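Local coordinates for superoxide dismutase [Cu-Zn] (Bacteroidetes bacterium GWA2_30_7, PDB 7B4O), which probably catalyses the dismutation of superoxide to dioxygen and hydrogen peroxide, as copper-zinc superoxide dismutases do, although zinc occupies both metal positions in this structure, at residues S84-I87 against G88-G91; Y105-K108 against M109-F112. All blocks are in the same frame, centred on the assembly; numbering follows the deposited sequence. Where two conformers were deposited one is given.

Contact 1 (S84-I87 against G88-G91); sequences SRHI and GDLG. With ZN (zinc ion), chain F.
H86 and D89 span a type I beta turn whose corners are I87 and G88. The turn is closed by D89 N donating to H86 O (3.0 Å), and D89 then centres an inverse gamma turn with a weak bond from L90 N to G88 O. The carboxylate answers in reverse: H86 N donates to D89 OD2 over 2.9 Å, from above the carboxylate plane, so backbone and side chain lock the two residues together. D89 thus presents OD1 to the zinc ion at 1.9 Å, while H86 ND1 binds it at 2.0 Å; ring and carboxylate planes stand 54° apart. Aspartate suits this place because one oxygen can bind metal while the other is held by amides, here those of H86 and G78. H69 and H77 complete the site.

R85 bends at chi3 (-95°), bringing the guanidinium back alongside the carbonyls of the turn. R85 NE meets H86 O almost straight at 3.0 Å, on the face of that carbonyl opposite D89 N, and R85 NH2 reaches I87 O at 2.8 Å. D89 O, buried without a hydrogen-bond partner, lies over the guanidinium face. A leucine in place of this arginine would probably leave the carbonyls of H86 and I87 short of a donor and the carboxylate of D107 without its positive mate.

The turn closes the zinc-binding loop just ahead of strand 89-95; G88 bonds through its backbone to I52 of strand 46-53, and L90 packs against that strand and strand 101-107.

Contact 2 (Y105-K108 against M109-F112); sequences YIDK and MIVF
D107 folds its carboxylate over the chain that follows it, and a single oxygen, OD1, takes the amides of both M109 and I110. M109 N donates to D107 OD1 over 2.8 Å and I110 N to the same OD1 over 2.9 Å. Both donors come in on the anti side of OD1, about 30° out of the carboxylate plane but from opposite faces, which fixes the rotation of the group. The torsion responsible is chi1 of -167°: with CG trans to its own amide nitrogen and beside the carbonyl carbon, the carboxylate swings forward along the chain. Aspartate has just the length to do this.

D107 OD2 accepts from Y105 OH at 2.7 Å through its anti lone pair, and also takes a salt bridge from R85. Y105 lies two residues earlier on the same strand, and its ring runs alongside until the hydroxyl meets the acid.

I110 crosses the aspartate at about a right angle. With chi1 of 63° I110 CG1 sits between backbone N and carbonyl carbon, and the extended chi2 then carries I110 CD1 to 3.7 Å from D107 CB; I110 CG2 lies 3.6 Å from D107 OD1. The branched side chain therefore walls in the grip on OD1 and continues into V34, V36 and F27. M109 touches OD1 with its CB, but the extended chain beyond leads away from D107. K108 points outward, and its NZ finds D32 O. A water donates to D107 O and I110 O, bridging the carbonyls across the bend.

An aspartate oxygen taking the amide two residues on defines an Asx turn, here reinforced by the next amide. It ends strand 101-107 and starts the long Greek-key connection of the superoxide dismutase barrel.

Along the chain the contacts follow in series, neither nested nor threaded through the other. Contact 1 closes the end of the loop after strand 46-53 and hands the chain to strand 89-95. Strand 101-107 follows, and contact 2 turns its end into the connection toward strand 122-126. The two bends meet in space, their centres about 10 Å apart: R85 NH2 forms a salt bridge with D107 OD2 at 3.0 Å, and R85 CD packs on M109 SD at 3.6 Å. The CD2 methyl of L90 packs against the hydroxyl of Y105 and the carboxylate of D107. Together they tie the zinc-binding loop to the Greek-key connection, bringing together the outermost strands of the sheet.

Contact 1 (S84-I87 against G88-G91)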
loop_
_atom_site.group_PDB
_atom_site.type_symbol
_atom_site.label_atom_id
_atom_site.label_comp_id
_atom_site.label_asym_id
_atom_site.label_seq_id
_atom_site.Cartn_x
_atom_site.Cartn_y
_atom_site.Cartn_z
ATOM N N SER A 84 -19.893 -19.129 1.958
ATOM C CA SER A 84 -20.275 -18.283 0.804
ATOM C C SER A 84 -19.866 -16.834 1.102
ATOM O O SER A 84 -20.712 -16.062 1.600
ATOM C CB SER A 84 -21.739 -18.424 0.504
ATOM O OG SER A 84 -22.069 -17.696 -0.654
ATOM N N ARG A 85 -18.602 -16.511 0.841
ATOM C CA ARG A 85 -18.037 -15.161 1.068
ATOM C C ARG A 85 -16.955 -14.874 0.032
ATOM O O ARG A 85 -16.371 -15.807 -0.532
ATOM C CB ARG A 85 -17.472 -15.021 2.484
ATOM C CG ARG A 85 -16.279 -15.918 2.772
ATOM C CD ARG A 85 -15.582 -15.547 4.067
ATOM N NE ARG A 85 -14.444 -14.646 3.851
ATOM C CZ ARG A 85 -13.458 -14.462 4.713
ATOM N NH1 ARG A 85 -13.467 -15.081 5.881
ATOM N NH2 ARG A 85 -12.452 -13.671 4.396
ATOM N N HIS A 86 -16.696 -13.590 -0.177
ATOM C CA HIS A 86 -15.503 -13.090 -0.886
ATOM C C HIS A 86 -14.306 -13.245 0.054
ATOM O O HIS A 86 -14.495 -13.131 1.277
ATOM C CB HIS A 86 -15.688 -11.608 -1.238
ATOM C CG HIS A 86 -16.870 -11.331 -2.096
ATOM N ND1 HIS A 86 -17.624 -10.190 -1.983
ATOM C CD2 HIS A 86 -17.433 -12.055 -3.088
ATOM C CE1 HIS A 86 -18.573 -10.218 -2.898
ATOM N NE2 HIS A 86 -18.483 -11.343 -3.572
ATOM N N ILE A 87 -13.122 -13.496 -0.491
ATOM C CA ILE A 87 -11.882 -13.458 0.329
ATOM C C ILE A 87 -11.867 -12.128 1.099
ATOM O O ILE A 87 -11.509 -12.126 2.286
ATOM C CB ILE A 87 -10.621 -13.648 -0.524
ATOM C CG1 ILE A 87 -10.575 -15.018 -1.206
ATOM C CG2 ILE A 87 -9.383 -13.413 0.327
ATOM C CD1 ILE A 87 -10.710 -16.200 -0.272
ATOM N N GLY A 88 -12.299 -11.044 0.461
ATOM C CA GLY A 88 -12.216 -9.702 1.075
ATOM C C GLY A 88 -13.284 -9.414 2.120
ATOM O O GLY A 88 -13.313 -8.269 2.621
ATOM N N ASP A 89 -14.181 -10.347 2.438
ATOM C CA ASP A 89 -15.322 -10.080 3.348
ATOM C C ASP A 89 -14.896 -10.222 4.805
ATOM O O ASP A 89 -15.064 -11.298 5.389
ATOM C CB ASP A 89 -16.516 -10.972 3.002
ATOM C CG ASP A 89 -17.155 -10.597 1.684
ATOM O OD1 ASP A 89 -16.851 -9.481 1.157
ATOM O OD2 ASP A 89 -17.956 -11.420 1.183
ATOM N N LEU A 90 -14.350 -9.142 5.383
ATOM C CA LEU A 90 -13.860 -9.148 6.781
ATOM C C LEU A 90 -14.919 -8.538 7.715
ATOM O O LEU A 90 -14.583 -8.291 8.867
ATOM C CB LEU A 90 -12.529 -8.394 6.881
ATOM C CG LEU A 90 -11.460 -8.738 5.845
ATOM C CD1 LEU A 90 -10.128 -8.136 6.255
ATOM C CD2 LEU A 90 -11.289 -10.237 5.622
ATOM N N GLY A 91 -16.166 -8.394 7.253
ATOM C CA GLY A 91 -17.324 -8.055 8.097
ATOM C C GLY A 91 -17.379 -6.576 8.449
ATOM O O GLY A 91 -17.309 -5.739 7.531
HETATM ZN ZN ZN F . -17.913 -9.009 -0.373
#

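Contact 2 (Y105-K108 against M109-F112)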
loop_
_atom_site.group_PDB
_atom_site.type_symbol
_atom_site.label_atom_id
_atom_site.label_comp_id
_atom_site.label_asym_id
_atom_site.label_seq_id
_atom_site.Cartn_x
_atom_site.Cartn_y
_atom_site.Cartn_z
ATOM N N TYR A 105 -9.704 -10.715 15.033
ATOM C CA TYR A 105 -10.319 -12.042 14.784
ATOM C C TYR A 105 -9.348 -12.853 13.930
ATOM O O TYR A 105 -8.405 -12.289 13.339
ATOM C CB TYR A 105 -11.713 -11.917 14.160
ATOM C CG TYR A 105 -11.715 -11.752 12.666
ATOM C CD1 TYR A 105 -11.449 -10.531 12.076
ATOM C CD2 TYR A 105 -11.953 -12.836 11.836
ATOM C CE1 TYR A 105 -11.428 -10.389 10.700
ATOM C CE2 TYR A 105 -11.948 -12.709 10.459
ATOM C CZ TYR A 105 -11.685 -11.479 9.889
ATOM O OH TYR A 105 -11.663 -11.327 8.539
ATOM N N ILE A 106 -9.597 -14.155 13.889
ATOM C CA ILE A 106 -8.799 -15.130 13.106
ATOM C C ILE A 106 -9.561 -15.442 11.820
ATOM O O ILE A 106 -10.685 -15.999 11.893
ATOM C CB ILE A 106 -8.539 -16.403 13.928
ATOM C CG1 ILE A 106 -7.850 -16.097 15.260
ATOM C CG2 ILE A 106 -7.763 -17.398 13.090
ATOM C CD1 ILE A 106 -6.545 -15.349 15.127
ATOM N N ASP A 107 -8.954 -15.104 10.693
ATOM C CA ASP A 107 -9.500 -15.372 9.347
ATOM C C ASP A 107 -8.818 -16.624 8.798
ATOM O O ASP A 107 -7.596 -16.711 8.838
ATOM C CB ASP A 107 -9.319 -14.153 8.449
ATOM C CG ASP A 107 -10.140 -14.270 7.186
ATOM O OD1 ASP A 107 -9.765 -15.079 6.319
ATOM O OD2 ASP A 107 -11.130 -13.563 7.081
ATOM N N LYS A 108 -9.609 -17.578 8.305
ATOM C CA LYS A 108 -9.105 -18.890 7.825
ATOM C C LYS A 108 -8.979 -18.896 6.297
ATOM O O LYS A 108 -8.596 -19.939 5.757
ATOM C CB LYS A 108 -10.035 -19.992 8.328
ATOM C CG LYS A 108 -10.026 -20.155 9.840
ATOM C CD LYS A 108 -10.548 -21.496 10.315
ATOM C CE LYS A 108 -10.129 -21.823 11.733
ATOM N NZ LYS A 108 -8.783 -22.446 11.783
ATOM N N MET A 109 -9.265 -17.785 5.621
ATOM C CA MET A 109 -9.290 -17.722 4.137
ATOM C C MET A 109 -8.155 -16.850 3.583
ATOM O O MET A 109 -7.655 -17.157 2.495
ATOM C CB MET A 109 -10.636 -17.185 3.643
ATOM C CG MET A 109 -11.793 -18.085 3.998
ATOM S SD MET A 109 -13.144 -17.881 2.843
ATOM C CE MET A 109 -14.265 -19.185 3.367
ATOM N N ILE A 110 -7.766 -15.779 4.275
ATOM C CA ILE A 110 -6.770 -14.829 3.702
ATOM C C ILE A 110 -5.363 -15.447 3.796
ATOM O O ILE A 110 -5.033 -16.095 4.815
ATOM C CB ILE A 110 -6.896 -13.426 4.330
ATOM C CG1 ILE A 110 -6.617 -13.403 5.830
ATOM C CG2 ILE A 110 -8.263 -12.829 4.013
ATOM C CD1 ILE A 110 -6.994 -12.077 6.466
ATOM N N VAL A 111 -4.576 -15.282 2.733
ATOM C CA VAL A 111 -3.166 -15.771 2.648
ATOM C C VAL A 111 -2.287 -14.663 2.061
ATOM O O VAL A 111 -2.843 -13.652 1.582
ATOM C CB VAL A 111 -3.063 -17.068 1.824
ATOM C CG1 VAL A 111 -3.852 -18.205 2.463
ATOM C CG2 VAL A 111 -3.515 -16.862 0.392
ATOM N N PHE A 112 -0.967 -14.856 2.089
ATOM C CA PHE A 112 0.035 -13.851 1.651
ATOM C C PHE A 112 0.773 -14.301 0.387
ATOM O O PHE A 112 1.727 -13.611 -0.011
ATOM C CB PHE A 112 1.046 -13.576 2.765
ATOM C CG PHE A 112 0.439 -13.155 4.082
ATOM C CD1 PHE A 112 -0.584 -12.221 4.137
ATOM C CD2 PHE A 112 0.898 -13.690 5.273
ATOM C CE1 PHE A 112 -1.142 -11.853 5.353
ATOM C CE2 PHE A 112 0.343 -13.309 6.485
ATOM C CZ PHE A 112 -0.676 -12.394 6.527
HETATM O O HOH W 1 -6.043 -17.778 6.646
#